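Long-range contact in exported protein (Bacteroides fragilis, PDB 4JX0), which is of unknown function but binds magnesium and joins a BT_3987-like N-terminal domain to a C-terminal domain of the F5/8 type C family: residues Tyr253-Thr264 and Cys294-Phe305. Numbering follows the deposited sequence.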
loop_
_atom_site.group_PDB
_atom_site.type_symbol
_atom_site.label_atom_id
_atom_site.label_comp_id
_atom_site.label_asym_id
_atom_site.label_seq_id
_atom_site.Cartn_x
_atom_site.Cartn_y
_atom_site.Cartn_z
ATOM N N TYR A 253 -22.555 -4.993 -3.019
ATOM C CA TYR A 253 -22.693 -3.843 -3.901
ATOM C C TYR A 253 -22.900 -2.507 -3.151
ATOM O O TYR A 253 -23.114 -1.488 -3.806
ATOM C CB TYR A 253 -23.811 -4.060 -4.922
ATOM C CG TYR A 253 -23.712 -5.388 -5.636
ATOM C CD1 TYR A 253 -22.567 -5.737 -6.341
ATOM C CD2 TYR A 253 -24.755 -6.304 -5.594
ATOM C CE1 TYR A 253 -22.465 -6.959 -6.997
ATOM C CE2 TYR A 253 -24.666 -7.533 -6.246
ATOM C CZ TYR A 253 -23.518 -7.858 -6.949
ATOM O OH TYR A 253 -23.406 -9.058 -7.613
HETATM N N MSE A 254 -22.748 -2.484 -1.811
HETATM C CA MSE A 254 -22.891 -1.275 -0.999
HETATM C C MSE A 254 -21.519 -0.646 -0.861
HETATM O O MSE A 254 -20.659 -1.249 -0.229
HETATM C CB MSE A 254 -23.476 -1.635 0.386
HETATM C CG MSE A 254 -23.472 -0.478 1.390
HETATM SE SE MSE A 254 -24.367 -0.889 3.052
HETATM C CE MSE A 254 -23.302 -2.113 3.725
ATOM N N LEU A 255 -21.303 0.541 -1.429
ATOM C CA LEU A 255 -20.011 1.233 -1.356
ATOM C C LEU A 255 -19.532 1.429 0.083
ATOM O O LEU A 255 -20.244 2.029 0.887
ATOM C CB LEU A 255 -20.111 2.613 -2.048
ATOM C CG LEU A 255 -18.907 3.553 -1.952
ATOM C CD1 LEU A 255 -17.655 2.904 -2.521
ATOM C CD2 LEU A 255 -19.188 4.846 -2.680
ATOM N N LYS A 256 -18.322 0.922 0.391
ATOM C CA LYS A 256 -17.662 1.098 1.684
ATOM C C LYS A 256 -16.539 2.085 1.556
ATOM O O LYS A 256 -16.502 3.070 2.298
ATOM C CB LYS A 256 -17.094 -0.222 2.213
ATOM C CG LYS A 256 -16.682 -0.133 3.692
ATOM C CD LYS A 256 -15.393 -0.846 4.003
ATOM C CE LYS A 256 -15.189 -1.027 5.486
ATOM N NZ LYS A 256 -15.179 0.258 6.235
ATOM N N SER A 257 -15.591 1.799 0.638
ATOM C CA SER A 257 -14.406 2.627 0.449
ATOM C C SER A 257 -14.049 2.850 -1.003
ATOM O O SER A 257 -14.406 2.048 -1.857
ATOM C CB SER A 257 -13.209 1.973 1.134
ATOM O OG SER A 257 -12.904 0.716 0.557
ATOM N N CYS A 258 -13.301 3.934 -1.261
ATOM C CA CYS A 258 -12.761 4.275 -2.580
ATOM C C CYS A 258 -11.724 5.403 -2.462
ATOM O O CYS A 258 -11.694 6.138 -1.473
ATOM C CB CYS A 258 -13.869 4.654 -3.556
ATOM S SG CYS A 258 -14.728 6.187 -3.145
ATOM N N ARG A 259 -10.892 5.530 -3.492
ATOM C CA ARG A 259 -9.844 6.545 -3.625
ATOM C C ARG A 259 -10.425 7.717 -4.403
ATOM O O ARG A 259 -10.968 7.490 -5.483
ATOM C CB ARG A 259 -8.676 5.917 -4.373
ATOM C CG ARG A 259 -7.392 6.736 -4.448
ATOM C CD ARG A 259 -6.509 6.187 -5.551
ATOM N NE ARG A 259 -6.329 4.736 -5.399
ATOM C CZ ARG A 259 -6.265 3.839 -6.387
ATOM N NH1 ARG A 259 -6.340 4.225 -7.657
ATOM N NH2 ARG A 259 -6.104 2.550 -6.113
ATOM N N VAL A 260 -10.347 8.953 -3.867
ATOM C CA VAL A 260 -10.925 10.127 -4.525
ATOM C C VAL A 260 -9.820 10.954 -5.219
ATOM O O VAL A 260 -9.086 11.691 -4.548
ATOM C CB VAL A 260 -11.733 10.992 -3.515
ATOM C CG1 VAL A 260 -12.455 12.135 -4.228
ATOM C CG2 VAL A 260 -12.725 10.140 -2.738
HETATM N N MSE A 261 -9.743 10.857 -6.569
HETATM C CA MSE A 261 -8.802 11.638 -7.395
HETATM C C MSE A 261 -9.475 12.925 -7.815
HETATM O O MSE A 261 -10.656 12.893 -8.153
HETATM C CB MSE A 261 -8.394 10.872 -8.661
HETATM C CG MSE A 261 -7.885 9.465 -8.425
HETATM SE SE MSE A 261 -6.323 9.392 -7.287
HETATM C CE MSE A 261 -5.069 10.343 -8.401
ATOM N N VAL A 262 -8.749 14.041 -7.842
ATOM C CA VAL A 262 -9.328 15.331 -8.222
ATOM C C VAL A 262 -8.471 15.991 -9.281
ATOM O O VAL A 262 -7.287 16.189 -9.037
ATOM C CB VAL A 262 -9.452 16.234 -6.976
ATOM C CG1 VAL A 262 -9.996 17.603 -7.348
ATOM C CG2 VAL A 262 -10.328 15.579 -5.914
ATOM N N GLU A 263 -9.078 16.371 -10.434
ATOM C CA GLU A 263 -8.374 17.089 -11.496
ATOM C C GLU A 263 -8.433 18.550 -11.173
ATOM O O GLU A 263 -9.513 19.156 -11.181
ATOM C CB GLU A 263 -8.952 16.834 -12.897
ATOM C CG GLU A 263 -7.996 17.271 -14.003
ATOM C CD GLU A 263 -8.540 17.213 -15.417
ATOM O OE1 GLU A 263 -9.657 17.727 -15.648
ATOM O OE2 GLU A 263 -7.823 16.704 -16.308
ATOM N N THR A 264 -7.265 19.125 -10.916
ATOM C CA THR A 264 -7.125 20.534 -10.559
ATOM C C THR A 264 -7.295 21.430 -11.813
ATOM O O THR A 264 -7.313 20.922 -12.943
ATOM C CB THR A 264 -5.754 20.716 -9.897
ATOM O OG1 THR A 264 -4.749 20.258 -10.807
ATOM C CG2 THR A 264 -5.643 19.954 -8.574
ATOM N N CYS A 294 -12.166 22.344 -8.614
ATOM C CA CYS A 294 -11.824 21.282 -9.549
ATOM C C CYS A 294 -12.725 21.298 -10.776
ATOM O O CYS A 294 -13.808 21.885 -10.768
ATOM C CB CYS A 294 -11.888 19.932 -8.841
ATOM S SG CYS A 294 -13.499 19.540 -8.101
ATOM N N THR A 295 -12.238 20.635 -11.829
ATOM C CA THR A 295 -12.925 20.470 -13.107
ATOM C C THR A 295 -13.564 19.083 -13.173
ATOM O O THR A 295 -14.664 18.946 -13.711
ATOM C CB THR A 295 -11.937 20.696 -14.250
ATOM O OG1 THR A 295 -10.772 19.891 -14.039
ATOM C CG2 THR A 295 -11.529 22.145 -14.364
ATOM N N LYS A 296 -12.863 18.057 -12.646
ATOM C CA LYS A 296 -13.335 16.677 -12.602
ATOM C C LYS A 296 -12.947 15.993 -11.286
ATOM O O LYS A 296 -11.965 16.374 -10.650
ATOM C CB LYS A 296 -12.741 15.848 -13.759
ATOM C CG LYS A 296 -12.911 16.404 -15.151
ATOM C CD LYS A 296 -12.256 15.478 -16.168
ATOM C CE LYS A 296 -12.224 16.063 -17.558
ATOM N NZ LYS A 296 -11.221 15.376 -18.413
ATOM N N VAL A 297 -13.689 14.939 -10.925
ATOM C CA VAL A 297 -13.425 14.089 -9.752
ATOM C C VAL A 297 -13.593 12.643 -10.225
ATOM O O VAL A 297 -14.559 12.358 -10.930
ATOM C CB VAL A 297 -14.337 14.426 -8.543
ATOM C CG1 VAL A 297 -14.072 13.484 -7.372
ATOM C CG2 VAL A 297 -14.150 15.875 -8.116
ATOM N N ARG A 298 -12.655 11.749 -9.881
ATOM C CA ARG A 298 -12.676 10.352 -10.317
ATOM C C ARG A 298 -12.567 9.416 -9.123
ATOM O O ARG A 298 -11.605 9.487 -8.356
ATOM C CB ARG A 298 -11.529 10.080 -11.320
ATOM C CG ARG A 298 -11.445 8.651 -11.866
ATOM C CD ARG A 298 -10.303 8.503 -12.851
ATOM N NE ARG A 298 -10.582 9.211 -14.103
ATOM C CZ ARG A 298 -9.744 9.310 -15.133
ATOM N NH1 ARG A 298 -8.541 8.742 -15.079
ATOM N NH2 ARG A 298 -10.101 9.978 -16.226
ATOM N N PHE A 299 -13.531 8.503 -8.999
ATOM C CA PHE A 299 -13.564 7.521 -7.925
ATOM C C PHE A 299 -12.919 6.248 -8.427
ATOM O O PHE A 299 -13.320 5.753 -9.481
ATOM C CB PHE A 299 -15.005 7.271 -7.481
ATOM C CG PHE A 299 -15.660 8.516 -6.940
ATOM C CD1 PHE A 299 -15.348 8.988 -5.675
ATOM C CD2 PHE A 299 -16.600 9.208 -7.688
ATOM C CE1 PHE A 299 -15.957 10.133 -5.172
ATOM C CE2 PHE A 299 -17.195 10.363 -7.187
ATOM C CZ PHE A 299 -16.865 10.821 -5.937
ATOM N N GLU A 300 -11.903 5.742 -7.711
ATOM C CA GLU A 300 -11.161 4.537 -8.089
ATOM C C GLU A 300 -11.118 3.543 -6.934
ATOM O O GLU A 300 -11.393 3.904 -5.795
ATOM C CB GLU A 300 -9.715 4.904 -8.486
ATOM C CG GLU A 300 -9.598 5.947 -9.582
ATOM C CD GLU A 300 -8.175 6.336 -9.928
ATOM O OE1 GLU A 300 -7.320 6.342 -9.013
ATOM O OE2 GLU A 300 -7.924 6.680 -11.105
ATOM N N ASN A 301 -10.759 2.286 -7.237
ATOM C CA ASN A 301 -10.613 1.224 -6.245
ATOM C C ASN A 301 -11.859 1.139 -5.335
ATOM O O ASN A 301 -11.758 1.074 -4.104
ATOM C CB ASN A 301 -9.336 1.499 -5.439
ATOM C CG ASN A 301 -8.828 0.310 -4.680
ATOM O OD1 ASN A 301 -8.750 -0.800 -5.209
ATOM N ND2 ASN A 301 -8.483 0.506 -3.416
HETATM N N MSE A 302 -13.040 1.119 -5.961
HETATM C CA MSE A 302 -14.307 1.121 -5.226
HETATM C C MSE A 302 -14.622 -0.269 -4.687
HETATM O O MSE A 302 -14.879 -1.191 -5.471
HETATM C CB MSE A 302 -15.448 1.630 -6.109
HETATM C CG MSE A 302 -15.154 2.979 -6.750
HETATM SE SE MSE A 302 -16.612 3.600 -7.832
HETATM C CE MSE A 302 -17.615 4.523 -6.458
HETATM N N MSE A 303 -14.585 -0.411 -3.345
HETATM C CA MSE A 303 -14.864 -1.654 -2.630
HETATM C C MSE A 303 -16.182 -1.596 -1.872
HETATM O O MSE A 303 -16.491 -0.579 -1.247
HETATM C CB MSE A 303 -13.756 -1.946 -1.622
HETATM C CG MSE A 303 -13.698 -3.405 -1.221
HETATM SE SE MSE A 303 -12.588 -3.700 0.309
HETATM C CE MSE A 303 -13.744 -3.071 1.717
ATOM N N ALA A 304 -16.923 -2.723 -1.870
ATOM C CA ALA A 304 -18.181 -2.855 -1.138
ATOM C C ALA A 304 -17.919 -3.296 0.309
ATOM O O ALA A 304 -16.804 -3.705 0.626
ATOM C CB ALA A 304 -19.084 -3.861 -1.833
ATOM N N PHE A 305 -18.939 -3.242 1.184
ATOM C CA PHE A 305 -18.789 -3.697 2.582
ATOM C C PHE A 305 -18.527 -5.215 2.685
ATOM O O PHE A 305 -17.927 -5.653 3.665
ATOM C CB PHE A 305 -20.025 -3.364 3.418
ATOM C CG PHE A 305 -19.972 -2.018 4.086
ATOM C CD1 PHE A 305 -20.327 -0.868 3.398
ATOM C CD2 PHE A 305 -19.631 -1.902 5.424
ATOM C CE1 PHE A 305 -20.345 0.371 4.038
ATOM C CE2 PHE A 305 -19.600 -0.654 6.050
ATOM C CZ PHE A 305 -19.977 0.471 5.358
#
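K256 reaches F305 with its aliphatic stem. Its CB stands over one ring face, 3.5 Å from F305 CD1; CG sits 3.5 Å from the ring centroid and 3° off the ring normal, a CH-pi contact. CD then runs beside M303, 3.6 Å from M303 CE, the two side chains pointing the same way. With bends at chi2 (-140°) and chi4 the chain turns away, and NZ ends at D276 OD1 in a salt bridge and at R277 O in a hydrogen bond. The backbone under this stem is a classic beta bulge: M303 O accepts from K256 N at 2.9 Å and from S257 N at 3.2 Å. A second register shift follows between S257 and R259, near the corner at N301. Both lie in the antiparallel pair 255-263/296-304 of a five-stranded sheet, 296-304 its middle strand, in a beta-sandwich consistent with the F5/8 type C fold. On the inner face V260, V262 and F299 pack on strand 283-294, V297 on F241. On the opposite face, R259 NH1 forms a salt bridge with E300 OE1 at 2.7 Å, within the guanidinium plane but from above the carboxylate, the planes standing 83° apart; N301 CB lies over a guanidinium face.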